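Long-range contacts in D-threo-3-hydroxyaspartate dehydratase (Delftia, PDB 3WQC), which catalyses the deamination of D-threo-3-hydroxyaspartate to oxaloacetate and ammonia, using pyridoxal 5'-phosphate and a divalent metal ion: residues L16-P21 against S269-V274; F251-R256 against Q304-G309; R295-A300 against L358-C363; P320-T325 against L334-G339; P370-L375 against W384-G389. One frame throughout, in Å; residues are numbered along the deposited sequence. Where two conformers were deposited one is given.

Contact 1 of 5, residues L16-P21 against S269-V274; sequences LTLDTP and SVLATV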
# COMPACT_ATOMS: atom_id res chain seq x y z
N LEU B 16 17.06 -17.75 4.04
CA LEU B 16 17.36 -17.86 5.46
C LEU B 16 18.05 -16.64 6.00
O LEU B 16 18.09 -16.43 7.26
CB LEU B 16 18.29 -19.08 5.69
CG LEU B 16 17.60 -20.42 5.51
CD1 LEU B 16 18.63 -21.49 5.75
CD2 LEU B 16 16.46 -20.55 6.51
N THR B 17 18.72 -15.86 5.12
CA THR B 17 19.56 -14.75 5.59
C THR B 17 18.91 -13.38 5.35
O THR B 17 19.29 -12.41 5.97
CB THR B 17 20.97 -14.73 4.94
OG1 THR B 17 20.84 -14.47 3.52
CG2 THR B 17 21.70 -16.07 5.21
N LEU B 18 17.91 -13.30 4.46
CA LEU B 18 17.18 -12.03 4.27
C LEU B 18 16.52 -11.54 5.55
O LEU B 18 16.04 -12.37 6.38
CB LEU B 18 16.05 -12.26 3.25
CG LEU B 18 16.51 -12.31 1.77
CD1 LEU B 18 15.34 -12.69 0.90
CD2 LEU B 18 17.22 -11.02 1.28
N ASP B 19 16.43 -10.23 5.74
CA ASP B 19 15.49 -9.75 6.76
C ASP B 19 14.07 -9.90 6.22
O ASP B 19 13.85 -10.07 4.97
CB ASP B 19 15.78 -8.29 7.06
CG ASP B 19 15.10 -7.77 8.37
OD1 ASP B 19 14.65 -8.61 9.22
OD2 ASP B 19 15.04 -6.50 8.56
N THR B 20 13.11 -9.95 7.15
CA THR B 20 11.70 -10.08 6.79
C THR B 20 10.95 -8.84 7.32
O THR B 20 11.37 -8.16 8.27
CB THR B 20 11.09 -11.31 7.48
OG1 THR B 20 11.36 -11.28 8.88
CG2 THR B 20 11.67 -12.57 6.84
N PRO B 21 9.89 -8.42 6.64
CA PRO B 21 9.33 -9.10 5.44
C PRO B 21 10.11 -8.78 4.16
O PRO B 21 10.76 -7.73 4.09
CB PRO B 21 7.89 -8.49 5.33
CG PRO B 21 8.05 -7.12 5.93
CD PRO B 21 9.10 -7.24 7.05
N SER B 269 5.63 -14.10 -3.34
CA SER B 269 5.20 -14.39 -2.00
C SER B 269 5.94 -13.42 -1.06
O SER B 269 7.00 -12.87 -1.45
CB SER B 269 5.49 -15.88 -1.56
OG SER B 269 6.89 -16.14 -1.60
N VAL B 270 5.42 -13.26 0.15
CA VAL B 270 6.08 -12.35 1.11
C VAL B 270 6.69 -13.28 2.18
O VAL B 270 5.96 -14.00 2.90
CB VAL B 270 5.11 -11.36 1.74
CG1 VAL B 270 5.75 -10.59 2.89
CG2 VAL B 270 4.58 -10.42 0.63
N LEU B 271 7.97 -13.19 2.34
CA LEU B 271 8.73 -13.93 3.37
C LEU B 271 8.49 -13.24 4.70
O LEU B 271 8.62 -12.03 4.77
CB LEU B 271 10.22 -13.85 2.99
CG LEU B 271 11.19 -14.73 3.86
CD1 LEU B 271 10.93 -16.22 3.61
CD2 LEU B 271 12.62 -14.30 3.50
N ALA B 272 8.11 -14.00 5.77
CA ALA B 272 7.74 -13.42 7.03
C ALA B 272 8.34 -14.27 8.12
O ALA B 272 8.54 -15.46 7.90
CB ALA B 272 6.20 -13.39 7.18
N THR B 273 8.54 -13.69 9.27
CA THR B 273 8.97 -14.42 10.46
C THR B 273 7.90 -14.46 11.52
O THR B 273 7.22 -13.40 11.78
CB THR B 273 10.24 -13.71 11.08
OG1 THR B 273 11.29 -13.77 10.12
CG2 THR B 273 10.76 -14.42 12.32
N VAL B 274 7.78 -15.61 12.26
CA VAL B 274 6.90 -15.65 13.39
C VAL B 274 7.58 -14.92 14.60
O VAL B 274 8.73 -15.25 14.97
CB VAL B 274 6.65 -17.13 13.78
CG1 VAL B 274 5.82 -17.14 15.09
CG2 VAL B 274 5.82 -17.81 12.68

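Contact 2 of 5, residues F251-R256 against Q304-G309; sequences FDLVMR and QDFGYG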
# COMPACT_ATOMS: atom_id res chain seq x y z
N PHE B 251 0.82 -13.73 -11.10
CA PHE B 251 -0.43 -14.21 -10.57
C PHE B 251 -0.59 -13.91 -9.07
O PHE B 251 0.33 -13.30 -8.46
CB PHE B 251 -0.72 -15.73 -10.89
CG PHE B 251 -0.97 -15.98 -12.36
CD1 PHE B 251 -2.10 -15.40 -12.97
CD2 PHE B 251 -0.13 -16.81 -13.10
CE1 PHE B 251 -2.43 -15.72 -14.31
CE2 PHE B 251 -0.43 -17.10 -14.46
CZ PHE B 251 -1.59 -16.55 -15.03
N ASP B 252 -1.74 -14.28 -8.52
CA ASP B 252 -2.09 -14.00 -7.15
C ASP B 252 -3.33 -14.75 -6.79
O ASP B 252 -3.85 -15.55 -7.64
CB ASP B 252 -2.18 -12.48 -6.88
CG ASP B 252 -3.25 -11.79 -7.74
OD1 ASP B 252 -4.24 -12.49 -8.08
OD2 ASP B 252 -3.11 -10.58 -8.06
N LEU B 253 -3.82 -14.62 -5.55
CA LEU B 253 -4.96 -15.43 -5.15
C LEU B 253 -6.30 -14.96 -5.74
O LEU B 253 -7.20 -15.76 -5.97
CB LEU B 253 -5.10 -15.44 -3.62
CG LEU B 253 -3.87 -16.14 -2.94
CD1 LEU B 253 -3.94 -15.81 -1.44
CD2 LEU B 253 -3.94 -17.64 -3.20
N VAL B 254 -6.40 -13.66 -6.04
CA VAL B 254 -7.60 -13.17 -6.79
C VAL B 254 -7.64 -13.89 -8.16
O VAL B 254 -8.71 -14.38 -8.55
CB VAL B 254 -7.54 -11.64 -6.95
CG1 VAL B 254 -8.46 -11.17 -8.08
CG2 VAL B 254 -7.97 -11.04 -5.62
N MET B 255 -6.52 -14.03 -8.86
CA MET B 255 -6.48 -14.75 -10.16
C MET B 255 -6.78 -16.22 -9.98
O MET B 255 -7.49 -16.83 -10.82
CB MET B 255 -5.14 -14.62 -10.89
CG MET B 255 -4.88 -13.19 -11.41
SD MET B 255 -5.93 -12.70 -12.79
CE MET B 255 -6.82 -11.23 -12.24
N ARG B 256 -6.26 -16.82 -8.91
CA ARG B 256 -6.55 -18.24 -8.60
C ARG B 256 -8.08 -18.40 -8.44
O ARG B 256 -8.69 -19.35 -9.02
CB ARG B 256 -5.84 -18.63 -7.29
CG ARG B 256 -6.08 -20.09 -6.93
CD ARG B 256 -7.31 -20.21 -6.02
NE ARG B 256 -7.42 -21.53 -5.40
CZ ARG B 256 -8.43 -21.91 -4.60
NH1 ARG B 256 -9.44 -21.06 -4.29
NH2 ARG B 256 -8.41 -23.14 -4.07
N GLN B 304 -13.41 -18.17 -2.25
CA GLN B 304 -12.61 -18.56 -1.11
C GLN B 304 -11.85 -17.32 -0.57
O GLN B 304 -11.01 -16.71 -1.26
CB GLN B 304 -11.62 -19.64 -1.52
CG GLN B 304 -10.83 -20.05 -0.25
CD GLN B 304 -10.11 -21.38 -0.45
OE1 GLN B 304 -10.14 -21.97 -1.53
NE2 GLN B 304 -9.46 -21.85 0.57
N ASP B 305 -12.17 -16.96 0.66
CA ASP B 305 -11.54 -15.77 1.29
C ASP B 305 -10.22 -16.18 1.90
O ASP B 305 -10.20 -17.10 2.77
CB ASP B 305 -12.52 -15.25 2.35
CG ASP B 305 -12.04 -14.00 3.05
OD1 ASP B 305 -10.95 -13.51 2.76
OD2 ASP B 305 -12.82 -13.48 3.85
N PHE B 306 -9.12 -15.58 1.47
CA PHE B 306 -7.78 -15.93 2.00
C PHE B 306 -7.30 -14.88 3.04
O PHE B 306 -6.09 -14.87 3.32
CB PHE B 306 -6.80 -16.06 0.84
CG PHE B 306 -7.03 -17.29 0.01
CD1 PHE B 306 -6.48 -18.54 0.43
CD2 PHE B 306 -7.72 -17.23 -1.19
CE1 PHE B 306 -6.62 -19.67 -0.40
CE2 PHE B 306 -7.88 -18.36 -2.00
CZ PHE B 306 -7.34 -19.59 -1.60
N GLY B 307 -8.16 -14.02 3.56
CA GLY B 307 -7.74 -12.99 4.56
C GLY B 307 -6.66 -12.15 3.92
O GLY B 307 -6.81 -11.78 2.74
N TYR B 308 -5.57 -11.86 4.65
CA TYR B 308 -4.47 -11.11 4.13
C TYR B 308 -3.40 -11.99 3.48
O TYR B 308 -2.31 -11.50 3.13
CB TYR B 308 -3.85 -10.22 5.23
CG TYR B 308 -4.72 -9.05 5.52
CD1 TYR B 308 -5.75 -9.06 6.52
CD2 TYR B 308 -4.51 -7.82 4.81
CE1 TYR B 308 -6.57 -7.94 6.73
CE2 TYR B 308 -5.35 -6.74 5.03
CZ TYR B 308 -6.31 -6.77 5.98
OH TYR B 308 -7.08 -5.67 6.22
N GLY B 309 -3.70 -13.29 3.25
CA GLY B 309 -2.81 -14.09 2.42
C GLY B 309 -2.82 -15.55 2.84
O GLY B 309 -3.08 -15.84 4.02

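Contact 3 of 5, residues R295-A300 against L358-C363; sequences RDRGTA and LPNHAC. With MG (magnesium ion), chain K.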
# COMPACT_ATOMS: atom_id res chain seq x y z
N ARG B 295 -3.25 -3.41 2.06
CA ARG B 295 -4.61 -3.60 2.57
C ARG B 295 -5.54 -4.34 1.55
O ARG B 295 -6.74 -4.46 1.86
CB ARG B 295 -5.28 -2.23 2.94
CG ARG B 295 -4.83 -1.77 4.33
CD ARG B 295 -5.47 -2.62 5.42
NE ARG B 295 -5.68 -1.80 6.59
CZ ARG B 295 -5.99 -2.26 7.78
NH1 ARG B 295 -6.05 -3.61 7.99
NH2 ARG B 295 -6.24 -1.37 8.78
N ASP B 296 -5.05 -4.78 0.38
CA ASP B 296 -5.94 -5.39 -0.59
C ASP B 296 -6.61 -6.65 -0.00
O ASP B 296 -5.95 -7.57 0.51
CB ASP B 296 -5.18 -5.72 -1.86
CG ASP B 296 -6.11 -5.96 -3.04
OD1 ASP B 296 -6.79 -7.00 -3.05
OD2 ASP B 296 -6.12 -5.04 -3.92
N ARG B 297 -7.95 -6.72 -0.10
CA ARG B 297 -8.69 -7.90 0.39
C ARG B 297 -9.58 -8.38 -0.77
O ARG B 297 -10.77 -8.70 -0.53
CB ARG B 297 -9.47 -7.55 1.66
CG ARG B 297 -8.51 -7.41 2.88
CD ARG B 297 -8.04 -8.77 3.32
NE ARG B 297 -9.17 -9.48 4.03
CZ ARG B 297 -9.90 -10.49 3.48
NH1 ARG B 297 -10.99 -10.87 4.17
NH2 ARG B 297 -9.56 -11.05 2.26
N GLY B 298 -9.04 -8.40 -2.00
CA GLY B 298 -9.89 -8.80 -3.14
C GLY B 298 -10.49 -10.18 -3.03
O GLY B 298 -11.55 -10.41 -3.64
N THR B 299 -9.87 -11.11 -2.27
CA THR B 299 -10.46 -12.44 -2.16
C THR B 299 -11.68 -12.46 -1.25
O THR B 299 -12.42 -13.50 -1.28
CB THR B 299 -9.45 -13.48 -1.70
OG1 THR B 299 -9.03 -13.21 -0.33
CG2 THR B 299 -8.24 -13.57 -2.68
N ALA B 300 -11.95 -11.38 -0.48
CA ALA B 300 -13.05 -11.38 0.52
C ALA B 300 -14.41 -11.67 -0.11
O ALA B 300 -15.22 -12.37 0.51
CB ALA B 300 -13.14 -10.10 1.30
N LEU B 358 1.22 -15.97 0.26
CA LEU B 358 0.78 -15.60 -1.09
C LEU B 358 -0.20 -14.43 -0.98
O LEU B 358 -1.12 -14.47 -0.16
CB LEU B 358 0.04 -16.78 -1.82
CG LEU B 358 0.89 -18.08 -1.95
CD1 LEU B 358 -0.01 -19.17 -2.61
CD2 LEU B 358 2.17 -17.75 -2.72
N PRO B 359 -0.07 -13.44 -1.89
CA PRO B 359 -0.86 -12.22 -1.77
C PRO B 359 -2.26 -12.32 -2.40
O PRO B 359 -2.45 -13.10 -3.38
CB PRO B 359 -0.06 -11.23 -2.63
CG PRO B 359 0.59 -12.10 -3.68
CD PRO B 359 0.96 -13.38 -2.93
N ASN B 360 -3.21 -11.51 -1.91
CA ASN B 360 -4.48 -11.32 -2.62
C ASN B 360 -4.20 -10.72 -4.03
O ASN B 360 -4.76 -11.28 -5.01
CB ASN B 360 -5.40 -10.30 -1.92
CG ASN B 360 -6.10 -10.91 -0.68
OD1 ASN B 360 -7.33 -11.06 -0.72
ND2 ASN B 360 -5.39 -11.30 0.39
N HIS B 361 -3.38 -9.67 -4.15
CA HIS B 361 -3.31 -8.90 -5.34
C HIS B 361 -1.87 -8.57 -5.57
O HIS B 361 -1.26 -7.78 -4.79
CB HIS B 361 -4.17 -7.64 -5.17
CG HIS B 361 -4.26 -6.78 -6.37
ND1 HIS B 361 -4.98 -5.60 -6.34
CD2 HIS B 361 -3.81 -6.96 -7.66
CE1 HIS B 361 -4.97 -5.00 -7.59
NE2 HIS B 361 -4.27 -5.83 -8.43
N ALA B 362 -1.23 -9.20 -6.56
CA ALA B 362 0.24 -9.03 -6.73
C ALA B 362 0.62 -7.56 -6.95
O ALA B 362 1.62 -7.07 -6.38
CB ALA B 362 0.77 -9.89 -7.90
N CYS B 363 -0.21 -6.79 -7.68
CA CYS B 363 0.17 -5.40 -8.02
C CYS B 363 0.20 -4.58 -6.72
O CYS B 363 0.98 -3.66 -6.58
CB CYS B 363 -0.95 -4.80 -8.93
SG CYS B 363 -1.38 -5.96 -10.30
MG MG K . -3.94 -5.56 -10.53
O HOH W 1 -4.02 -5.29 -12.62
O HOH W 2 -6.14 -5.24 -10.64
O HOH W 3 -3.96 -3.45 -10.29
O HOH W 4 -4.39 -7.53 -10.89

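Contact 4 of 5, residues P320-T325 against L334-G339; sequences PGFVLT and LARADG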
# COMPACT_ATOMS: atom_id res chain seq x y z
N PRO B 320 -2.41 -25.83 3.89
CA PRO B 320 -3.86 -25.59 3.76
C PRO B 320 -4.58 -25.26 5.07
O PRO B 320 -4.25 -25.81 6.16
CB PRO B 320 -4.41 -26.92 3.22
CG PRO B 320 -3.24 -27.82 3.11
CD PRO B 320 -1.97 -27.10 3.26
N GLY B 321 -5.55 -24.35 4.99
CA GLY B 321 -6.28 -23.94 6.19
C GLY B 321 -5.68 -22.89 7.09
O GLY B 321 -6.39 -22.43 8.00
N PHE B 322 -4.41 -22.47 6.84
CA PHE B 322 -3.84 -21.32 7.58
C PHE B 322 -3.74 -20.13 6.68
O PHE B 322 -3.20 -20.24 5.55
CB PHE B 322 -2.45 -21.68 8.12
CG PHE B 322 -2.52 -22.74 9.23
CD1 PHE B 322 -3.03 -22.43 10.50
CD2 PHE B 322 -2.21 -24.03 8.94
CE1 PHE B 322 -3.08 -23.39 11.52
CE2 PHE B 322 -2.26 -25.03 9.92
CZ PHE B 322 -2.73 -24.71 11.20
N VAL B 323 -4.29 -19.01 7.17
CA VAL B 323 -4.16 -17.77 6.39
C VAL B 323 -3.84 -16.64 7.36
O VAL B 323 -3.89 -16.85 8.58
CB VAL B 323 -5.52 -17.42 5.66
CG1 VAL B 323 -5.91 -18.52 4.66
CG2 VAL B 323 -6.67 -17.14 6.67
N LEU B 324 -3.53 -15.43 6.88
CA LEU B 324 -3.45 -14.30 7.80
C LEU B 324 -4.90 -13.82 7.96
O LEU B 324 -5.52 -13.20 7.05
CB LEU B 324 -2.58 -13.21 7.16
CG LEU B 324 -1.11 -13.60 6.95
CD1 LEU B 324 -0.29 -12.30 6.55
CD2 LEU B 324 -0.54 -14.22 8.26
N THR B 325 -5.48 -14.06 9.13
CA THR B 325 -6.86 -13.72 9.33
C THR B 325 -7.03 -12.22 9.68
O THR B 325 -8.15 -11.69 9.61
CB THR B 325 -7.50 -14.60 10.44
OG1 THR B 325 -6.69 -14.43 11.62
CG2 THR B 325 -7.57 -16.08 10.03
N LEU B 334 -1.78 -14.84 12.03
CA LEU B 334 -1.85 -16.11 11.35
C LEU B 334 -2.75 -17.07 12.18
O LEU B 334 -2.59 -17.23 13.40
CB LEU B 334 -0.45 -16.68 11.18
CG LEU B 334 -0.30 -18.01 10.43
CD1 LEU B 334 1.15 -18.20 9.94
CD2 LEU B 334 -0.80 -19.25 11.23
N ALA B 335 -3.82 -17.59 11.57
CA ALA B 335 -4.78 -18.42 12.34
C ALA B 335 -5.54 -19.31 11.34
O ALA B 335 -5.24 -19.28 10.12
CB ALA B 335 -5.75 -17.59 13.20
N ARG B 336 -6.37 -20.26 11.82
CA ARG B 336 -7.09 -21.12 10.88
C ARG B 336 -8.16 -20.31 10.12
O ARG B 336 -8.93 -19.54 10.75
CB ARG B 336 -7.78 -22.27 11.64
CG ARG B 336 -6.81 -23.22 12.26
CD ARG B 336 -7.59 -24.35 12.92
NE ARG B 336 -8.23 -25.16 11.87
CZ ARG B 336 -7.56 -26.08 11.18
NH1 ARG B 336 -8.17 -26.75 10.22
NH2 ARG B 336 -6.26 -26.32 11.41
N ALA B 337 -8.22 -20.49 8.80
CA ALA B 337 -9.31 -19.88 7.97
C ALA B 337 -10.68 -20.28 8.49
O ALA B 337 -11.62 -19.48 8.47
CB ALA B 337 -9.17 -20.30 6.51
N ASP B 338 -10.81 -21.50 8.96
CA ASP B 338 -12.13 -21.96 9.43
C ASP B 338 -12.62 -21.42 10.77
O ASP B 338 -13.75 -21.72 11.15
CB ASP B 338 -12.23 -23.51 9.38
CG ASP B 338 -11.36 -24.25 10.41
OD1 ASP B 338 -10.85 -23.67 11.39
OD2 ASP B 338 -11.19 -25.47 10.19
N GLY B 339 -11.78 -20.66 11.49
CA GLY B 339 -12.21 -20.01 12.69
C GLY B 339 -12.09 -20.88 13.94
O GLY B 339 -12.42 -20.41 15.03
O HOH W 5 -8.99 -23.52 8.53

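Contact 5 of 5, residues P370-L375 against W384-G389; sequences PAYQAL and WERLHG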
# COMPACT_ATOMS: atom_id res chain seq x y z
N PRO B 370 10.42 -1.60 -1.82
CA PRO B 370 11.37 -0.90 -2.69
C PRO B 370 11.94 -1.86 -3.74
O PRO B 370 12.40 -1.37 -4.78
CB PRO B 370 12.49 -0.46 -1.74
CG PRO B 370 11.81 -0.35 -0.38
CD PRO B 370 10.75 -1.43 -0.36
N ALA B 371 11.96 -3.16 -3.50
CA ALA B 371 12.65 -4.07 -4.40
C ALA B 371 12.09 -5.45 -4.13
O ALA B 371 11.61 -5.75 -3.01
CB ALA B 371 14.20 -4.12 -4.19
N TYR B 372 12.25 -6.32 -5.12
CA TYR B 372 11.96 -7.75 -4.96
C TYR B 372 13.29 -8.48 -4.69
O TYR B 372 14.37 -8.00 -5.02
CB TYR B 372 11.43 -8.33 -6.29
CG TYR B 372 10.12 -7.71 -6.70
CD1 TYR B 372 8.90 -8.15 -6.15
CD2 TYR B 372 10.07 -6.70 -7.67
CE1 TYR B 372 7.66 -7.61 -6.52
CE2 TYR B 372 8.85 -6.14 -8.09
CZ TYR B 372 7.69 -6.58 -7.51
OH TYR B 372 6.45 -6.09 -7.91
N GLN B 373 13.15 -9.67 -4.11
CA GLN B 373 14.30 -10.59 -4.00
C GLN B 373 14.03 -11.71 -5.02
O GLN B 373 13.05 -12.50 -4.79
CB GLN B 373 14.34 -11.11 -2.53
CG GLN B 373 14.74 -9.92 -1.60
CD GLN B 373 16.16 -9.45 -1.96
OE1 GLN B 373 17.01 -10.24 -2.39
NE2 GLN B 373 16.42 -8.22 -1.81
N ALA B 374 14.78 -11.72 -6.14
CA ALA B 374 14.53 -12.69 -7.24
C ALA B 374 15.25 -14.00 -6.90
O ALA B 374 16.47 -14.00 -6.75
CB ALA B 374 15.10 -12.14 -8.53
N LEU B 375 14.47 -15.03 -6.62
CA LEU B 375 14.96 -16.32 -6.11
C LEU B 375 15.28 -17.26 -7.26
O LEU B 375 14.34 -17.68 -7.99
CB LEU B 375 13.91 -16.93 -5.18
CG LEU B 375 14.18 -18.35 -4.63
CD1 LEU B 375 15.38 -18.31 -3.66
CD2 LEU B 375 12.92 -18.86 -3.92
N TRP B 384 16.05 -6.90 -6.97
CA TRP B 384 15.52 -6.29 -8.20
C TRP B 384 14.69 -5.11 -7.81
O TRP B 384 13.56 -5.25 -7.30
CB TRP B 384 14.67 -7.27 -8.96
CG TRP B 384 15.46 -8.33 -9.69
CD1 TRP B 384 16.85 -8.59 -9.63
CD2 TRP B 384 14.92 -9.26 -10.67
NE1 TRP B 384 17.21 -9.60 -10.50
CE2 TRP B 384 16.06 -10.06 -11.17
CE3 TRP B 384 13.60 -9.49 -11.20
CZ2 TRP B 384 15.90 -11.01 -12.18
CZ3 TRP B 384 13.45 -10.50 -12.20
CH2 TRP B 384 14.60 -11.25 -12.65
N GLU B 385 15.24 -3.89 -7.99
CA GLU B 385 14.53 -2.67 -7.58
C GLU B 385 13.23 -2.50 -8.38
O GLU B 385 13.13 -2.97 -9.54
CB GLU B 385 15.44 -1.47 -7.83
CG GLU B 385 16.62 -1.44 -6.82
CD GLU B 385 17.40 -0.16 -6.93
OE1 GLU B 385 16.99 0.76 -7.70
OE2 GLU B 385 18.45 -0.06 -6.24
N ARG B 386 12.29 -1.81 -7.78
CA ARG B 386 11.08 -1.42 -8.53
C ARG B 386 10.75 -0.00 -8.17
O ARG B 386 11.24 0.57 -7.16
CB ARG B 386 9.91 -2.38 -8.25
CG ARG B 386 9.51 -2.42 -6.79
CD ARG B 386 8.05 -2.95 -6.70
NE ARG B 386 7.15 -1.87 -7.09
CZ ARG B 386 5.89 -2.08 -7.54
NH1 ARG B 386 5.05 -1.04 -7.74
NH2 ARG B 386 5.44 -3.32 -7.87
N LEU B 387 9.85 0.62 -8.95
CA LEU B 387 9.55 2.07 -8.79
C LEU B 387 8.42 2.27 -7.76
O LEU B 387 7.44 1.50 -7.71
CB LEU B 387 9.02 2.52 -10.15
CG LEU B 387 8.87 4.00 -10.33
CD1 LEU B 387 10.30 4.55 -10.19
CD2 LEU B 387 8.46 4.10 -11.84
N HIS B 388 8.59 3.34 -6.98
CA HIS B 388 7.56 3.81 -6.03
C HIS B 388 7.23 5.25 -6.34
O HIS B 388 8.11 6.07 -6.57
CB HIS B 388 8.21 3.71 -4.60
CG HIS B 388 7.27 4.03 -3.51
ND1 HIS B 388 7.61 4.92 -2.50
CD2 HIS B 388 6.02 3.51 -3.21
CE1 HIS B 388 6.57 4.91 -1.56
NE2 HIS B 388 5.60 4.03 -2.01
N GLY B 389 5.92 5.56 -6.31
CA GLY B 389 5.49 6.95 -6.45
C GLY B 389 5.27 7.41 -7.89
O GLY B 389 4.97 6.55 -8.74

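Contact 1 of 5, residues L16-P21 against S269-V274
Thr20 holds OG1 between its backbone N and carbonyl carbon (chi1 52°), Thr273 holds OG1 beside its backbone N (chi1 -63°), and the two hydroxyls thereby meet. Thr273 OG1 donates to Thr20 OG1 over 2.8 Å, and Thr20 OG1 is in turn hydrogen-bonded to the carboxylate of Asp287, which also binds the backbone N of Thr273. The methyl branch of Thr20 serves the other half of the contact: CG2 comes within 3.7 Å of Leu271 CG, the two side chains crossing at about a right angle. Leu18 adds its CB at 4.0 Å from Leu271 CD2. A cis peptide bond leads into Pro21, whose CA-H approaches the carbonyl of Leu271 (CA to O 3.1 Å), while its CB packs 3.9 Å from Val270 CG1. The chain then enters strand 22-26, antiparallel partner of strand 268-278. Asp19 makes a salt bridge with Arg101 of the second subunit. Threonine thus suits position 20 doubly, its methyl packing on Leu271 and its hydroxyl linking Thr273 to Asp287, so that a polar group in this buried contact has partners for both accepting and donating.

Contact 2 of 5, residues F251-R256 against Q304-G309
The Phe306 ring has Leu253 CD2 centred over one face, 4.1 Å from the ring centroid, and Gln304 CG, from two residues earlier, over the rim of the opposite face. At the edge of the ring, in its plane, lies the Arg256 guanidinium, turned 82° against it, so Phe306 CZ points at a face of the guanidinium, 3.7 Å from Arg256 NH1. Leu253 CD1 adds a contact at 3.7 Å to Phe306 CB. Arg256 reaches outward with CG anti to the backbone N and a bend at chi2 (-92°). Its NH1 donates to Gln304 OE1 at 3.0 Å, from above the amide's carbonyl plane, and NH2 adds a weak bond to the same oxygen. An alanine in place of this arginine would leave Gln304 OE1 without these donors and is likely to uncover the edge of the Phe306 ring. Asp252 caps helix 253-258, its OD1 accepting from Met255 N at 2.9 Å, while Phe306 to Gly309 form a type II' turn. The contact joins the start of that helix to the loop before strand 310-312: leucine and phenylalanine make the buried part, and at the partly exposed end the guanidinium sets a face against the ring edge while its N-H groups point to the amide.

Contact 3 of 5, residues R295-A300 against L358-C363
The backbones come nearest at Gly298 and Asn360, CA atoms 6.0 Å apart, where residues 298-300 take helical angles and His361 stands at the N-cap of helix 362-366. Asn360 OD1 receives two donors from Thr299: the backbone N at 3.0 Å, in the carbonyl plane, and OG1 at 2.8 Å, from above that plane. At the other end of the amide ND2 binds Gly307 O, while Thr299 OG1 accepts from Phe306 N. Asparagine suits this buried place because one small group both accepts and donates. His361 ND1 donates to Asp296 OD2 at 2.7 Å (N-H...O angle 163°); the bond lies in the imidazole plane but meets the carboxylate from above its own. Asp296 OD1 accepts from Gly298 N in an Asx turn, and a side chain on Gly298 would crowd that oxygen. Arg295 of the second subunit forms a salt bridge to Asp296 OD2. His361 holds CG anti to the backbone N (chi1 -176°), which directs the ring between Asp296 and the magnesium ion, bound by NE2 at 2.1 Å. Cys363 SG also coordinates the ion, at 2.6 Å. Four waters complete an octahedron: a metal site with a second-shell carboxylate behind its histidine, close to the bound pyridoxal phosphate.

Contact 4 of 5, residues P320-T325 against L334-G339
With CG anti to its backbone N (chi1 -178°), Leu334 reaches between Phe322 and Leu324 as the apolar centre of this beta hairpin, its CD2 4.0 Å from Phe322 CD1 and its CB 3.8 Å from Leu324 CD2. Leu324 and Leu334 are a non-hydrogen-bonded antiparallel pair with both side chains on one face of the sheet, where large aliphatic groups can meet strands 310-312 and 354-358; Phe322 adds an edge-to-face contact with Phe349. Val323 and Ala335 are the hydrogen-bonded pair, N to O in both directions at 3.1 Å, and send their smaller side chains to the other face, where Thr325 OG1 lies beside Ala335 CB. Farther out, Phe322 CE1 rests 3.8 Å from Arg336 CG. The guanidinium is too distant for more than a weak cation-pi attraction to the ring. Its NE and NH1 grip the carboxylate of Asp338 side-on, with NE to OD1 at 3.1 Å, while NH2 makes a salt bridge to Glu342. Gly321, with a positive phi that would jam a side chain against the preceding carbonyl, turns the corner at the polar edge. Its O accepts Ala337 N at 2.8 Å and also a water hydrogen; that water in turn accepts from Asp338 N.

Contact 5 of 5, residues P370-L375 against W384-G389
Pro370 begins the pairing with its carbonyl O, which accepts Arg386 N at 3.0 Å; a proline can serve here because it is needed only as an acceptor. Ala371 faces Glu385 as a non-hydrogen-bonded antiparallel pair, their CA atoms 4.0 Å apart, and its small CB lies 3.4 Å from Trp384 O. At Tyr372 the pair with Trp384 is hydrogen-bonded, N to O at 2.8 Å in each direction. The Tyr372 side chain crosses Arg386 at a slant, CE2 3.6 Å from Arg386 CD. Arg386 holds CG between its backbone N and carbonyl carbon (chi1 60°), which helps bring NH2 to the phenol OH at 2.9 Å, in the guanidinium plane. A phenylalanine in place of Tyr372 would probably leave Arg386 NH2 without its phenol acceptor and the guanidinium freer to turn, with weak bonds to Thr54 O and Leu387 O remaining. Ala374 sets CB over one face of Trp384, 3.6 Å from the centroid of the five-membered ring, a close CH-pi approach that suits a small side chain. The hairpin joins the sheet through strand 371-375, parallel to strand 22-26, while Tyr372 meets Phe250 edge-to-face, Leu387 packs on helix 77-85, and His388 stacks on His388 of the second subunit.

In the fold
Contacts 1, 2 and 3 are buried, whereas contacts 4 and 5 are hairpins with exposed margins, joined chiefly by backbone bonds. Contacts 1, 4 and 5 all reach the same mixed sheet, yet contacts 4 and 5 lie about 28 Å apart, centre to centre. Contacts 2 and 3 are nearly one cluster, with centres about 6 Å apart: Asn360 and Ala362 of one bind Gly307 and Asp252 of the other. Contact 2 also passes to contact 4 through the backbone of Leu324. Polar side-chain chemistry is richest at contact 3, by the metal and cofactor. Contacts 1, 3 and 5 touch the second subunit; contacts 2 and 4 do not.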